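Local structure of putative cell adhesion protein (4GPV) at residues A158-I163 against K297-T302; Y87-T92 against G192-S197. The protein is probably a structural subunit of a FimA-like fimbria, or pilus, and is thought to serve in cell adhesion. All blocks are in the same frame, centred on the assembly; numbering follows the deposited sequence.

Contact 1: residues A158-I163 against K297-T302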
ATOM      1  N   ALA A 158       0.605   2.088   1.057  1.00 17.21           N
ATOM      2  CA  ALA A 158      -0.082   3.304   0.658  1.00 17.75           C
ATOM      3  C   ALA A 158      -1.537   2.924   0.407  1.00 19.86           C
ATOM      4  O   ALA A 158      -1.841   1.745   0.146  1.00 17.87           O
ATOM      5  CB  ALA A 158       0.561   3.882  -0.617  1.00 18.55           C
ATOM      6  N   LYS A 159      -2.427   3.894   0.420  1.00 16.43           N
ATOM      7  CA  LYS A 159      -3.832   3.665   0.154  1.00 14.55           C
ATOM      8  C   LYS A 159      -4.247   4.528  -1.035  1.00 18.85           C
ATOM      9  O   LYS A 159      -3.853   5.704  -1.104  1.00 17.93           O
ATOM     10  CB  LYS A 159      -4.641   4.042   1.411  1.00 17.45           C
ATOM     11  CG  LYS A 159      -6.133   3.794   1.298  1.00 21.05           C
ATOM     12  CD  LYS A 159      -6.792   4.005   2.674  1.00 25.71           C
ATOM     13  CE  LYS A 159      -7.546   5.278   2.825  1.00 41.80           C
ATOM     14  NZ  LYS A 159      -8.143   5.392   4.190  1.00 30.51           N
ATOM     15  N   ILE A 160      -5.034   3.951  -1.952  1.00 16.52           N
ATOM     16  CA  ILE A 160      -5.530   4.702  -3.125  1.00 15.66           C
ATOM     17  C   ILE A 160      -7.051   4.635  -3.105  1.00 21.51           C
ATOM     18  O   ILE A 160      -7.583   3.536  -3.143  1.00 19.65           O
ATOM     19  CB  ILE A 160      -4.945   4.132  -4.451  1.00 17.51           C
ATOM     20  CG1 ILE A 160      -3.398   4.237  -4.464  1.00 18.74           C
ATOM     21  CG2 ILE A 160      -5.559   4.874  -5.687  1.00 19.35           C
ATOM     22  CD1 ILE A 160      -2.749   3.406  -5.586  1.00 17.63           C
ATOM     23  N   GLN A 161      -7.744   5.793  -3.093  1.00 17.94           N
ATOM     24  CA  GLN A 161      -9.209   5.840  -3.110  1.00 18.39           C
ATOM     25  C   GLN A 161      -9.668   6.395  -4.439  1.00 20.61           C
ATOM     26  O   GLN A 161      -9.043   7.326  -4.946  1.00 19.92           O
ATOM     27  CB  GLN A 161      -9.748   6.755  -1.988  1.00 20.22           C
ATOM     28  CG  GLN A 161      -9.701   6.095  -0.620  1.00 36.95           C
ATOM     29  CD  GLN A 161     -10.056   7.070   0.474  1.00 40.90           C
ATOM     30  OE1 GLN A 161      -9.262   7.932   0.857  1.00 39.03           O
ATOM     31  NE2 GLN A 161     -11.263   6.954   0.981  1.00 42.63           N
ATOM     32  N   LEU A 162     -10.805   5.896  -4.962  1.00 17.43           N
ATOM     33  CA  LEU A 162     -11.350   6.377  -6.223  1.00 18.25           C
ATOM     34  C   LEU A 162     -12.722   6.997  -6.025  1.00 21.93           C
ATOM     35  O   LEU A 162     -13.607   6.374  -5.427  1.00 20.93           O
ATOM     36  CB  LEU A 162     -11.426   5.207  -7.240  1.00 18.39           C
ATOM     37  CG  LEU A 162     -12.125   5.493  -8.556  1.00 20.51           C
ATOM     38  CD1 LEU A 162     -11.376   6.576  -9.355  1.00 19.93           C
ATOM     39  CD2 LEU A 162     -12.299   4.213  -9.380  1.00 24.72           C
ATOM     40  N   ILE A 163     -12.884   8.234  -6.534  1.00 17.59           N
ATOM     41  CA  ILE A 163     -14.156   8.977  -6.602  1.00 18.55           C
ATOM     42  C   ILE A 163     -14.501   9.130  -8.091  1.00 23.04           C
ATOM     43  O   ILE A 163     -13.713   9.732  -8.827  1.00 20.91           O
ATOM     44  CB  ILE A 163     -14.069  10.350  -5.870  1.00 21.79           C
ATOM     45  CG1 ILE A 163     -13.811  10.167  -4.364  1.00 21.90           C
ATOM     46  CG2 ILE A 163     -15.325  11.207  -6.101  1.00 24.14           C
ATOM     47  CD1 ILE A 163     -13.417  11.440  -3.668  1.00 25.82           C
ATOM     48  N   LYS A 297       1.258   7.133   2.508  1.00 17.91           N
ATOM     49  CA  LYS A 297       0.481   8.225   1.890  1.00 17.11           C
ATOM     50  C   LYS A 297      -0.859   7.674   1.464  1.00 18.74           C
ATOM     51  O   LYS A 297      -0.984   6.489   1.121  1.00 19.48           O
ATOM     52  CB  LYS A 297       1.230   8.830   0.682  1.00 19.86           C
ATOM     53  CG  LYS A 297       2.539   9.521   1.083  1.00 31.34           C
ATOM     54  CD  LYS A 297       2.481  11.026   0.930  1.00 45.68           C
ATOM     55  CE  LYS A 297       3.783  11.651   1.390  1.00 60.17           C
ATOM     56  NZ  LYS A 297       4.312  12.645   0.419  1.00 74.70           N
ATOM     57  N   SER A 298      -1.860   8.548   1.453  1.00 18.10           N
ATOM     58  CA  SER A 298      -3.225   8.217   1.109  1.00 17.99           C
ATOM     59  C   SER A 298      -3.609   9.086  -0.094  1.00 21.02           C
ATOM     60  O   SER A 298      -3.618  10.302   0.022  1.00 21.82           O
ATOM     61  CB  SER A 298      -4.123   8.478   2.323  1.00 20.58           C
ATOM     62  OG  SER A 298      -5.502   8.336   2.002  1.00 23.35           O
ATOM     63  N   TYR A 299      -3.856   8.462  -1.258  1.00 17.90           N
ATOM     64  CA  TYR A 299      -4.142   9.195  -2.495  1.00 17.32           C
ATOM     65  C   TYR A 299      -5.613   9.168  -2.782  1.00 21.17           C
ATOM     66  O   TYR A 299      -6.234   8.103  -2.750  1.00 21.69           O
ATOM     67  CB  TYR A 299      -3.386   8.562  -3.703  1.00 17.64           C
ATOM     68  CG  TYR A 299      -1.886   8.556  -3.485  1.00 17.19           C
ATOM     69  CD1 TYR A 299      -1.270   7.525  -2.782  1.00 18.45           C
ATOM     70  CD2 TYR A 299      -1.099   9.635  -3.884  1.00 18.55           C
ATOM     71  CE1 TYR A 299       0.098   7.542  -2.521  1.00 19.30           C
ATOM     72  CE2 TYR A 299       0.279   9.656  -3.635  1.00 19.00           C
ATOM     73  CZ  TYR A 299       0.867   8.606  -2.944  1.00 24.57           C
ATOM     74  OH  TYR A 299       2.196   8.610  -2.609  1.00 23.39           O
ATOM     75  N   THR A 300      -6.144  10.314  -3.120  1.00 19.55           N
ATOM     76  CA  THR A 300      -7.549  10.425  -3.514  1.00 19.75           C
ATOM     77  C   THR A 300      -7.566  10.785  -5.001  1.00 22.53           C
ATOM     78  O   THR A 300      -6.980  11.799  -5.418  1.00 21.33           O
ATOM     79  CB  THR A 300      -8.313  11.414  -2.651  1.00 26.03           C
ATOM     80  OG1 THR A 300      -8.315  10.963  -1.290  1.00 26.70           O
ATOM     81  CG2 THR A 300      -9.753  11.594  -3.140  1.00 27.89           C
ATOM     82  N   VAL A 301      -8.166   9.903  -5.810  1.00 18.17           N
ATOM     83  CA  VAL A 301      -8.238  10.116  -7.244  1.00 18.13           C
ATOM     84  C   VAL A 301      -9.672  10.408  -7.601  1.00 21.92           C
ATOM     85  O   VAL A 301     -10.504   9.535  -7.369  1.00 20.14           O
ATOM     86  CB  VAL A 301      -7.739   8.881  -8.023  1.00 19.52           C
ATOM     87  CG1 VAL A 301      -7.867   9.087  -9.542  1.00 19.68           C
ATOM     88  CG2 VAL A 301      -6.310   8.492  -7.625  1.00 19.76           C
ATOM     89  N   THR A 302      -9.960  11.618  -8.139  1.00 19.43           N
ATOM     90  CA  THR A 302     -11.317  11.960  -8.619  1.00 19.52           C
ATOM     91  C   THR A 302     -11.282  11.940 -10.130  1.00 23.53           C
ATOM     92  O   THR A 302     -10.487  12.645 -10.741  1.00 22.92           O
ATOM     93  CB  THR A 302     -11.793  13.307  -8.066  1.00 24.87           C
ATOM     94  OG1 THR A 302     -11.534  13.359  -6.669  1.00 28.63           O
ATOM     95  CG2 THR A 302     -13.279  13.578  -8.356  1.00 27.06           C
TER
HETATM   96  O   HOH W   1      -6.739   7.108  -0.024  1.00 30.19           O
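Strands A158-I163 and K297-T302 run parallel and in register, their axes 4.7 Å apart and only 15° from parallel, and five backbone hydrogen bonds close the gap between them. K159 and Q161 each both give and receive: K159 N reaches K297 O while K159 O takes Y299 N, then Q161 N uses Y299 O and Q161 O accepts V301 N, before I163 N finishes the series on V301 O. On one face, I160 and V301 lie side by side, with CG2 of I160 4.2 Å from CG2 of V301, and L162 CD1 comes to V301 CG1. The edge of the Y299 ring is turned to K159 O and to the methyl of A158. I160, L162 and V301 all pack on L263 of strand 262-271, which belongs to the other sheet of the chain. The opposite face is more polar. A water gives a 2.7 Å hydrogen bond to S298 OG; Q161 OE1 and Y299 O also lie within its bonding range, though its two protons cannot serve all three at once. S298 OG has a second partner in D41, whose carboxylate also meets K159 NZ, itself salt-bridged to E43 as well. Farther along this face the polar lining gives way to methyls. With CG1 of I163 beside its backbone N (chi1 -63°), CD1 reaches T300 CG2 at 3.7 Å, while I163 CG2 rests 3.9 Å from T302 CG2. Replacing T302 by an alanine, which lacks both branches, would probably open a gap beside CG2 of I163. The pairing thus presents an apolar side to the facing sheet and a mixed side behind it, polar round K159, S298 and Q161 but methyl-packed at I163, consistent with a transthyretin-like beta-sandwich.

Contact 2: residues Y87-T92 against G192-S197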
ATOM      1  N   TYR A  87      13.417  -2.417  17.002  1.00 19.42           N
ATOM      2  CA  TYR A  87      12.603  -2.396  15.796  1.00 18.28           C
ATOM      3  C   TYR A  87      11.314  -3.090  16.106  1.00 20.90           C
ATOM      4  O   TYR A  87      11.308  -4.120  16.818  1.00 19.37           O
ATOM      5  CB  TYR A  87      13.325  -3.113  14.665  1.00 20.19           C
ATOM      6  CG  TYR A  87      14.554  -2.409  14.139  1.00 21.86           C
ATOM      7  CD1 TYR A  87      15.790  -2.572  14.753  1.00 23.97           C
ATOM      8  CD2 TYR A  87      14.517  -1.718  12.937  1.00 22.70           C
ATOM      9  CE1 TYR A  87      16.932  -1.941  14.255  1.00 25.57           C
ATOM     10  CE2 TYR A  87      15.660  -1.123  12.404  1.00 23.94           C
ATOM     11  CZ  TYR A  87      16.866  -1.235  13.068  1.00 29.81           C
ATOM     12  OH  TYR A  87      17.990  -0.650  12.537  1.00 30.16           O
ATOM     13  N   VAL A  88      10.211  -2.536  15.587  1.00 17.98           N
ATOM     14  CA  VAL A  88       8.874  -3.118  15.826  1.00 18.40           C
ATOM     15  C   VAL A  88       8.180  -3.312  14.480  1.00 20.89           C
ATOM     16  O   VAL A  88       8.161  -2.396  13.652  1.00 19.55           O
ATOM     17  CB  VAL A  88       7.997  -2.247  16.785  1.00 22.93           C
ATOM     18  CG1 VAL A  88       6.591  -2.831  16.947  1.00 22.95           C
ATOM     19  CG2 VAL A  88       8.657  -2.085  18.160  1.00 23.43           C
ATOM     20  N   VAL A  89       7.592  -4.481  14.286  1.00 17.51           N
ATOM     21  CA  VAL A  89       6.779  -4.773  13.115  1.00 18.23           C
ATOM     22  C   VAL A  89       5.438  -5.242  13.646  1.00 21.25           C
ATOM     23  O   VAL A  89       5.409  -6.171  14.440  1.00 20.22           O
ATOM     24  CB  VAL A  89       7.413  -5.799  12.130  1.00 23.24           C
ATOM     25  CG1 VAL A  89       6.471  -6.064  10.956  1.00 23.93           C
ATOM     26  CG2 VAL A  89       8.773  -5.322  11.609  1.00 23.29           C
ATOM     27  N   ALA A  90       4.346  -4.618  13.212  1.00 18.17           N
ATOM     28  CA  ALA A  90       3.013  -5.036  13.663  1.00 20.11           C
ATOM     29  C   ALA A  90       2.259  -5.733  12.545  1.00 20.61           C
ATOM     30  O   ALA A  90       2.421  -5.393  11.361  1.00 19.21           O
ATOM     31  CB  ALA A  90       2.211  -3.807  14.102  1.00 21.59           C
ATOM     32  N   ASN A  91       1.401  -6.674  12.932  1.00 19.63           N
ATOM     33  CA  ASN A  91       0.384  -7.323  12.113  1.00 19.16           C
ATOM     34  C   ASN A  91       0.918  -8.256  11.046  1.00 22.29           C
ATOM     35  O   ASN A  91       0.224  -8.513  10.069  1.00 21.07           O
ATOM     36  CB  ASN A  91      -0.565  -6.255  11.523  1.00 19.31           C
ATOM     37  CG  ASN A  91      -1.379  -5.564  12.587  1.00 23.06           C
ATOM     38  OD1 ASN A  91      -1.628  -6.120  13.662  1.00 23.44           O
ATOM     39  ND2 ASN A  91      -1.886  -4.367  12.296  1.00 21.11           N
ATOM     40  N   THR A  92       2.067  -8.899  11.295  1.00 19.68           N
ATOM     41  CA  THR A  92       2.549  -9.927  10.360  1.00 20.46           C
ATOM     42  C   THR A  92       2.306 -11.342  10.952  1.00 24.45           C
ATOM     43  O   THR A  92       2.668 -12.331  10.324  1.00 25.88           O
ATOM     44  CB  THR A  92       4.008  -9.748   9.966  1.00 23.62           C
ATOM     45  OG1 THR A  92       4.877  -9.944  11.109  1.00 21.96           O
ATOM     46  CG2 THR A  92       4.279  -8.428   9.214  1.00 22.32           C
ATOM     47  N   GLY A 192       7.030  -5.161  -0.119  1.00 18.67           N
ATOM     48  CA  GLY A 192       6.774  -4.274   1.008  1.00 19.13           C
ATOM     49  C   GLY A 192       7.977  -4.339   1.920  1.00 24.51           C
ATOM     50  O   GLY A 192       8.209  -5.369   2.562  1.00 23.01           O
ATOM     51  N   ARG A 193       8.781  -3.265   1.933  1.00 20.97           N
ATOM     52  CA  ARG A 193       9.951  -3.170   2.774  1.00 21.49           C
ATOM     53  C   ARG A 193       9.564  -2.616   4.109  1.00 26.18           C
ATOM     54  O   ARG A 193       8.945  -1.534   4.186  1.00 27.23           O
ATOM     55  CB  ARG A 193      10.999  -2.254   2.119  1.00 25.31           C
ATOM     56  CG  ARG A 193      11.979  -2.947   1.221  1.00 38.70           C
ATOM     57  CD  ARG A 193      12.945  -3.814   2.008  1.00 51.45           C
ATOM     58  NE  ARG A 193      14.117  -3.110   2.524  1.00 62.45           N
ATOM     59  CZ  ARG A 193      15.296  -3.074   1.918  1.00 71.79           C
ATOM     60  NH1 ARG A 193      15.462  -3.655   0.737  1.00 61.28           N
ATOM     61  NH2 ARG A 193      16.314  -2.443   2.478  1.00 63.84           N
ATOM     62  N   PHE A 194       9.891  -3.343   5.187  1.00 19.15           N
ATOM     63  CA  PHE A 194       9.548  -2.819   6.499  1.00 17.06           C
ATOM     64  C   PHE A 194      10.510  -1.744   6.943  1.00 22.44           C
ATOM     65  O   PHE A 194      10.106  -0.833   7.663  1.00 22.17           O
ATOM     66  CB  PHE A 194       9.527  -3.965   7.542  1.00 19.43           C
ATOM     67  CG  PHE A 194       8.497  -5.015   7.210  1.00 18.72           C
ATOM     68  CD1 PHE A 194       7.179  -4.886   7.650  1.00 19.29           C
ATOM     69  CD2 PHE A 194       8.838  -6.138   6.451  1.00 20.66           C
ATOM     70  CE1 PHE A 194       6.225  -5.868   7.346  1.00 20.27           C
ATOM     71  CE2 PHE A 194       7.873  -7.103   6.123  1.00 22.75           C
ATOM     72  CZ  PHE A 194       6.578  -6.956   6.559  1.00 21.03           C
ATOM     73  N   PHE A 195      11.810  -1.895   6.603  1.00 21.10           N
ATOM     74  CA  PHE A 195      12.850  -0.951   7.000  1.00 21.76           C
ATOM     75  C   PHE A 195      13.675  -0.615   5.779  1.00 29.05           C
ATOM     76  O   PHE A 195      13.312  -0.981   4.668  1.00 30.18           O
ATOM     77  CB  PHE A 195      13.699  -1.544   8.139  1.00 23.01           C
ATOM     78  CG  PHE A 195      12.849  -1.913   9.316  1.00 22.58           C
ATOM     79  CD1 PHE A 195      12.313  -0.928  10.143  1.00 23.75           C
ATOM     80  CD2 PHE A 195      12.514  -3.240   9.564  1.00 22.83           C
ATOM     81  CE1 PHE A 195      11.444  -1.260  11.174  1.00 24.45           C
ATOM     82  CE2 PHE A 195      11.643  -3.568  10.599  1.00 25.46           C
ATOM     83  CZ  PHE A 195      11.158  -2.577  11.433  1.00 23.23           C
ATOM     84  N   GLY A 196      14.730   0.138   5.969  1.00 28.76           N
ATOM     85  CA  GLY A 196      15.546   0.536   4.836  1.00 29.01           C
ATOM     86  C   GLY A 196      15.266   1.965   4.454  1.00 30.66           C
ATOM     87  O   GLY A 196      14.466   2.660   5.090  1.00 30.45           O
ATOM     88  N   SER A 197      15.943   2.403   3.416  1.00 26.36           N
ATOM     89  CA  SER A 197      15.866   3.782   2.980  1.00 25.30           C
ATOM     90  C   SER A 197      14.553   4.069   2.282  1.00 25.61           C
ATOM     91  O   SER A 197      13.886   3.166   1.770  1.00 22.66           O
ATOM     92  CB  SER A 197      17.010   4.091   2.032  1.00 27.65           C
ATOM     93  OG  SER A 197      16.801   3.410   0.806  1.00 27.62           O
TER
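An aromatic cluster at the turn between strand 176-193 and helix 198-201 joins that turn to strand 83-90, with F194 and F195 reaching Y87, V89 and T92. The rings of Y87 and F195 form a T-shaped (edge-to-face) pair: their centroids are 5.0 Å apart, the planes stand at 85°, and the Tyr edge is directed at the Phe face. CD2 of Y87 does the touching, 3.6 Å from F195 CE1 and displaced toward the rim of the ring. Beyond this pair the hydroxyl of Y87 is hydrogen-bonded to E106, and L109 and L110 of helix 106-111 touch the side chains of both residues. F195 also offers its edge to the backbone, CZ lying 3.7 Å from V88 O near the ring plane. V89 is shared between the two phenylalanines. Its CG1, anti to the backbone N (chi1 179°), lies 3.6 Å from F194 CD1, while CG2, beside the N, is 3.5 Å from F195 CE2. Through this split the strand packs sheet against turn, joining the mixed sheet that holds 83-90 to the end of a strand of the second sheet. Past the strand's end, T92 sends CG2 to the F194 ring from the opposite direction, 3.7 Å from CE1. F194 is further enclosed by F100, edge-to-face, and by W132. Within the turn, R193 NE donates to F195 O over 3.1 Å, approaching from above the carbonyl plane, and R193 NH2 reaches E200 in a salt bridge. S197 then N-caps the following helix, its OG accepting from E200 N.

Followed from the N terminus, the chain first lays down Y87-T92 at the end of strand 83-90, then A158-I163 on strand 146-169. G192-S197, at the close of the next strand, returns to Y87-T92 and completes contact 2. A long excursion through strands 207-209 to 274-283 precedes K297-T302, which comes back beside A158-I163 to close contact 1. The two closures therefore cross rather than nest. Strand 133-138 pairs with both 83-90 and 146-169, linking the contacts through one sheet: contact 1 extends that sheet to 297-306, whereas contact 2 fastens the end of strand 176-193, of the second sheet, and the turn after it onto strand 83-90. Their nearest atoms are about 9 Å apart.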